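Local coordinates for hypothetical protein Atu0636 (Agrobacterium tumefaciens, PDB 2OZV) that is of unproven function but is predicted to be an O-methyltransferase, probably transferring a methyl group to a substrate not yet identified, at residues His117-Asn122 with Arg154-Ile159; Thr208-Ser213 with Tyr247-Arg252. All coordinates share one frame; numbering follows the deposited sequence.

Contact 1 (His117-Asn122 with Arg154-Ile159)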
loop_
_atom_site.group_PDB
_atom_site.type_symbol
_atom_site.label_atom_id
_atom_site.label_comp_id
_atom_site.label_asym_id
_atom_site.label_seq_id
_atom_site.Cartn_x
_atom_site.Cartn_y
_atom_site.Cartn_z
ATOM N N HIS B 117 24.378 -6.907 7.749
ATOM C CA HIS B 117 24.056 -6.680 6.335
ATOM C C HIS B 117 22.548 -6.735 6.080
ATOM O O HIS B 117 22.063 -6.166 5.101
ATOM C CB HIS B 117 24.752 -7.736 5.483
ATOM C CG HIS B 117 26.255 -7.716 5.626
ATOM N ND1 HIS B 117 26.936 -8.644 6.397
ATOM C CD2 HIS B 117 27.189 -6.869 5.133
ATOM C CE1 HIS B 117 28.237 -8.378 6.342
ATOM N NE2 HIS B 117 28.414 -7.304 5.587
ATOM N N HIS B 118 21.844 -7.483 6.935
ATOM C CA HIS B 118 20.393 -7.654 6.832
ATOM C C HIS B 118 19.823 -7.643 8.215
ATOM O O HIS B 118 20.377 -8.257 9.147
ATOM C CB HIS B 118 20.045 -9.016 6.192
ATOM C CG HIS B 118 20.503 -9.134 4.783
ATOM N ND1 HIS B 118 19.706 -8.783 3.713
ATOM C CD2 HIS B 118 21.671 -9.588 4.255
ATOM C CE1 HIS B 118 20.376 -8.971 2.587
ATOM N NE2 HIS B 118 21.571 -9.456 2.889
ATOM N N VAL B 119 18.678 -6.987 8.365
ATOM C CA VAL B 119 17.861 -7.167 9.555
ATOM C C VAL B 119 16.469 -7.587 9.098
ATOM O O VAL B 119 15.894 -6.944 8.224
ATOM C CB VAL B 119 17.757 -5.881 10.407
ATOM C CG1 VAL B 119 16.906 -6.120 11.631
ATOM C CG2 VAL B 119 19.197 -5.427 10.834
ATOM N N ILE B 120 15.996 -8.684 9.660
ATOM C CA ILE B 120 14.669 -9.194 9.355
ATOM C C ILE B 120 13.739 -9.170 10.550
ATOM O O ILE B 120 14.156 -9.370 11.709
ATOM C CB ILE B 120 14.737 -10.608 8.687
ATOM C CG1 ILE B 120 15.041 -11.726 9.695
ATOM C CG2 ILE B 120 15.798 -10.617 7.543
ATOM C CD1 ILE B 120 15.142 -13.139 9.032
HETATM N N MSE B 121 12.439 -8.966 10.299
HETATM C CA MSE B 121 11.520 -8.857 11.427
HETATM C C MSE B 121 10.091 -9.207 11.031
HETATM O O MSE B 121 9.658 -8.955 9.898
HETATM C CB MSE B 121 11.551 -7.426 12.023
HETATM C CG MSE B 121 11.119 -6.365 11.008
HETATM SE SE MSE B 121 11.184 -4.556 11.856
HETATM C CE MSE B 121 13.052 -4.364 12.210
ATOM N N ASN B 122 9.372 -9.768 11.995
ATOM C CA ASN B 122 7.945 -10.025 11.894
ATOM C C ASN B 122 7.328 -9.653 13.244
ATOM O O ASN B 122 7.076 -10.547 14.059
ATOM C CB ASN B 122 7.686 -11.498 11.597
ATOM C CG ASN B 122 6.192 -11.809 11.465
ATOM O OD1 ASN B 122 5.361 -10.903 11.497
ATOM N ND2 ASN B 122 5.874 -13.057 11.297
ATOM N N ARG B 154 13.878 1.721 14.293
ATOM C CA ARG B 154 14.971 2.516 14.849
ATOM C C ARG B 154 16.175 1.616 15.180
ATOM O O ARG B 154 17.295 1.913 14.790
ATOM C CB ARG B 154 14.524 3.269 16.108
ATOM C CG ARG B 154 15.553 4.241 16.674
ATOM C CD ARG B 154 15.046 4.849 17.992
ATOM N NE ARG B 154 14.887 3.786 18.979
ATOM C CZ ARG B 154 13.758 3.483 19.616
ATOM N NH1 ARG B 154 12.656 4.198 19.416
ATOM N NH2 ARG B 154 13.740 2.458 20.476
ATOM N N THR B 155 15.931 0.512 15.887
ATOM C CA THR B 155 17.010 -0.447 16.195
ATOM C C THR B 155 17.603 -1.045 14.911
ATOM O O THR B 155 18.824 -1.129 14.777
ATOM C CB THR B 155 16.512 -1.521 17.170
ATOM O OG1 THR B 155 16.221 -0.889 18.428
ATOM C CG2 THR B 155 17.578 -2.662 17.351
ATOM N N ALA B 156 16.749 -1.447 13.965
ATOM C CA ALA B 156 17.232 -2.061 12.712
ATOM C C ALA B 156 18.218 -1.126 12.020
ATOM O O ALA B 156 19.266 -1.570 11.543
ATOM C CB ALA B 156 16.056 -2.433 11.743
ATOM N N SER B 157 17.878 0.155 11.959
ATOM C CA SER B 157 18.762 1.148 11.370
ATOM C C SER B 157 20.077 1.244 12.149
ATOM O O SER B 157 21.146 1.248 11.542
ATOM C CB SER B 157 18.065 2.513 11.289
ATOM O OG SER B 157 18.938 3.483 10.727
ATOM N N ALA B 158 20.015 1.298 13.481
ATOM C CA ALA B 158 21.239 1.478 14.284
ATOM C C ALA B 158 22.252 0.338 14.106
ATOM O O ALA B 158 23.468 0.569 14.120
ATOM C CB ALA B 158 20.895 1.631 15.734
ATOM N N ILE B 159 21.740 -0.883 13.947
ATOM C CA ILE B 159 22.594 -2.079 13.928
ATOM C C ILE B 159 23.002 -2.503 12.525
ATOM O O ILE B 159 23.730 -3.510 12.348
ATOM C CB ILE B 159 21.937 -3.280 14.677
ATOM C CG1 ILE B 159 20.735 -3.841 13.883
ATOM C CG2 ILE B 159 21.516 -2.864 16.116
ATOM C CD1 ILE B 159 20.068 -5.066 14.567
#

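Contact 2 (Thr208-Ser213 with Tyr247-Arg252)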
loop_
_atom_site.group_PDB
_atom_site.type_symbol
_atom_site.label_atom_id
_atom_site.label_comp_id
_atom_site.label_asym_id
_atom_site.label_seq_id
_atom_site.Cartn_x
_atom_site.Cartn_y
_atom_site.Cartn_z
ATOM N N THR B 208 10.715 -4.454 1.844
ATOM C CA THR B 208 12.195 -4.389 1.939
ATOM C C THR B 208 12.631 -2.940 1.719
ATOM O O THR B 208 11.923 -2.169 1.061
ATOM C CB THR B 208 12.948 -5.297 0.933
ATOM O OG1 THR B 208 12.714 -4.859 -0.410
ATOM C CG2 THR B 208 12.585 -6.795 1.123
ATOM N N ALA B 209 13.754 -2.543 2.313
ATOM C CA ALA B 209 14.199 -1.152 2.217
ATOM C C ALA B 209 15.708 -1.143 2.441
ATOM O O ALA B 209 16.267 -2.119 2.978
ATOM C CB ALA B 209 13.444 -0.271 3.233
ATOM N N ILE B 210 16.339 -0.068 2.004
ATOM C CA ILE B 210 17.787 0.037 1.997
ATOM C C ILE B 210 18.167 1.207 2.906
ATOM O O ILE B 210 17.668 2.326 2.721
ATOM C CB ILE B 210 18.296 0.250 0.555
ATOM C CG1 ILE B 210 17.991 -1.004 -0.290
ATOM C CG2 ILE B 210 19.805 0.548 0.536
ATOM C CD1 ILE B 210 18.662 -2.283 0.215
ATOM N N LYS B 211 19.031 0.949 3.890
ATOM C CA LYS B 211 19.493 2.020 4.775
ATOM C C LYS B 211 20.161 3.132 3.984
ATOM O O LYS B 211 21.088 2.895 3.199
ATOM C CB LYS B 211 20.443 1.485 5.859
ATOM C CG LYS B 211 20.847 2.565 6.886
ATOM C CD LYS B 211 21.824 1.990 7.916
ATOM C CE LYS B 211 22.190 3.035 8.965
ATOM N NZ LYS B 211 23.152 2.485 9.974
ATOM N N GLY B 212 19.661 4.347 4.182
ATOM C CA GLY B 212 20.293 5.548 3.614
ATOM C C GLY B 212 19.859 5.855 2.196
ATOM O O GLY B 212 20.273 6.855 1.621
ATOM N N SER B 213 18.993 5.014 1.621
ATOM C CA SER B 213 18.467 5.305 0.288
ATOM C C SER B 213 17.416 6.407 0.352
ATOM O O SER B 213 16.620 6.460 1.286
ATOM C CB SER B 213 17.847 4.046 -0.327
ATOM O OG SER B 213 17.140 4.377 -1.509
ATOM N N TYR B 247 13.328 -14.150 -3.093
ATOM C CA TYR B 247 12.527 -13.123 -3.768
ATOM C C TYR B 247 13.337 -11.829 -3.698
ATOM O O TYR B 247 13.371 -11.168 -2.652
ATOM C CB TYR B 247 11.177 -13.022 -3.087
ATOM C CG TYR B 247 10.314 -11.858 -3.585
ATOM C CD1 TYR B 247 10.288 -11.526 -4.942
ATOM C CD2 TYR B 247 9.576 -11.066 -2.699
ATOM C CE1 TYR B 247 9.518 -10.449 -5.416
ATOM C CE2 TYR B 247 8.797 -9.990 -3.167
ATOM C CZ TYR B 247 8.772 -9.703 -4.514
ATOM O OH TYR B 247 8.042 -8.634 -4.970
ATOM N N ALA B 248 13.982 -11.496 -4.817
ATOM C CA ALA B 248 14.956 -10.413 -4.868
ATOM C C ALA B 248 14.285 -9.050 -5.141
ATOM O O ALA B 248 13.195 -8.982 -5.743
ATOM C CB ALA B 248 16.001 -10.718 -5.944
ATOM N N ARG B 249 14.937 -7.983 -4.694
ATOM C CA ARG B 249 14.524 -6.608 -5.030
ATOM C C ARG B 249 14.720 -6.347 -6.533
ATOM O O ARG B 249 15.483 -7.060 -7.211
ATOM C CB ARG B 249 15.298 -5.590 -4.178
ATOM C CG ARG B 249 14.913 -5.586 -2.705
ATOM C CD ARG B 249 15.803 -4.666 -1.864
ATOM N NE ARG B 249 15.924 -3.300 -2.405
ATOM C CZ ARG B 249 15.065 -2.315 -2.140
ATOM N NH1 ARG B 249 13.981 -2.542 -1.373
ATOM N NH2 ARG B 249 15.282 -1.105 -2.676
ATOM N N ASN B 250 14.028 -5.329 -7.059
ATOM C CA ASN B 250 14.287 -4.862 -8.429
ATOM C C ASN B 250 15.754 -4.491 -8.628
ATOM O O ASN B 250 16.383 -3.936 -7.731
ATOM C CB ASN B 250 13.409 -3.646 -8.756
ATOM C CG ASN B 250 11.974 -4.037 -9.094
ATOM O OD1 ASN B 250 11.722 -5.169 -9.504
ATOM N ND2 ASN B 250 11.024 -3.100 -8.911
ATOM N N VAL B 251 16.287 -4.816 -9.795
ATOM C CA VAL B 251 17.666 -4.452 -10.120
ATOM C C VAL B 251 17.754 -2.938 -10.344
ATOM O O VAL B 251 16.821 -2.337 -10.887
ATOM C CB VAL B 251 18.191 -5.253 -11.327
ATOM C CG1 VAL B 251 18.243 -6.734 -10.973
ATOM C CG2 VAL B 251 17.326 -5.017 -12.575
ATOM N N ARG B 252 18.859 -2.324 -9.909
ATOM C CA ARG B 252 19.000 -0.852 -9.962
ATOM C C ARG B 252 18.721 -0.250 -11.337
ATOM O O ARG B 252 18.278 0.901 -11.431
ATOM C CB ARG B 252 20.365 -0.384 -9.438
ATOM C CG ARG B 252 20.348 0.008 -7.943
ATOM C CD ARG B 252 21.689 0.605 -7.498
ATOM N NE ARG B 252 22.728 -0.415 -7.301
ATOM C CZ ARG B 252 23.613 -0.795 -8.227
ATOM N NH1 ARG B 252 24.512 -1.733 -7.939
ATOM N NH2 ARG B 252 23.604 -0.247 -9.441
#

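Contact 1 (His117-Asn122 with Arg154-Ile159)
The backbone N of Ile-159, a residue whose side chain packs on Val-119, donates to O of Thr-155 at 3.0 Å. This is an i to i-4 bond of helix 148-159. Between the helix and strand 118-121 the contact itself is wholly apolar. Val-119 does most of the touching, and its two methyls have separate partners. Its CG1, anti to the backbone N (chi1 -180°), meets Ala-156 CB at 3.8 Å. CG2 takes the next place along the helix, 3.8 Å from Ile-159 CG1 and 3.9 Å from Ile-159 CD1. The Val-119 and Ile-159 side chains cross at about a right angle. Met-121, a selenomethionine two residues on, comes in on the same face. A bend about the CG-SE bond (chi3 65°) places the methyl over Ala-156, with Met-121 CE 3.6 Å from Ala-156 CB. Ala-156 CB is therefore shared by Val-119 and Met-121. Its small size is consistent with the close approach of the backbones, 6.0 Å between Val-119 CA and Ala-156 CA. All four residues are buried. Leu-43, Leu-166 and Leu-168 continue the apolar packing around Val-119 and Met-121. Strand and helix run nearly antiparallel, at 162°. The helix leads on to strand 164-170, parallel and next to 116-121 in the sheet, a beta-alpha-beta crossover of the Rossmann-like class I methyltransferase fold.

Contact 2 (Thr208-Ser213 with Tyr247-Arg252)
Ile-210 lays its CG1 over one face of the Arg-249 guanidinium, toward the rim of the group. Ile-210 CG1 is 3.6 Å from Arg-249 NH2 and 3.7 Å from Arg-249 CZ. The CD1 methyl of Ile-210 follows along the arginine, 3.9 Å from Arg-249 NE. Thr-208 uses a different side of the same group. Its hydroxyl sits at the guanidinium edge, only 10° out of the plane. Arg-249 NH1 donates to Thr-208 OG1 at 2.8 Å, with an N-H...O angle of 153°. A bend about CG-CD (chi3 51°) folds the arginine chain, which lets both CG and NH1 lie near this hydroxyl. Arg-249 CG is 3.3 Å from Thr-208 OG1. Thr-208 and Arg-249 lie alongside one another, pointing opposite ways. Arg-249 NH2 has a further hydrogen bond, to Gly-188 O. Bonds from both terminal nitrogens, with the isoleucine over a face, should fix the rotation of the guanidinium. Thr-208 and Ile-210 point to the same face of the sheet, and Ala-209 between them points away. A type II turn from Ile-210 to Ser-213 closes the strand. Strand 204-211 runs antiparallel between strands 164-170 and 186-195. The 247-252 loop, which follows helix 235-241, lies across this region; Arg-249 also touches Gln-165 of the first neighbour and Glu-190 of the second.

In the fold
Both contacts lie on one mixed sheet, whose strand order includes the 3-2-1-4-5-7-6 of class I methyltransferases. Contact 1 is in the core: a helix packs by apolar side chains on a parallel strand. Contact 2 is only partly buried: a C-terminal loop without regular structure meets the strand through one arginine, partly polar and partly apolar. Helix and loop cover opposite faces of the sheet. The centres are 14 Å apart, and Lys-211 joins the two contacts. Its NZ lies 2.8 Å from Ser-157 O, a probable hydrogen bond. The second subunit meets contact 2 alone, through Asp-201 of that chain bonded to Asn-250.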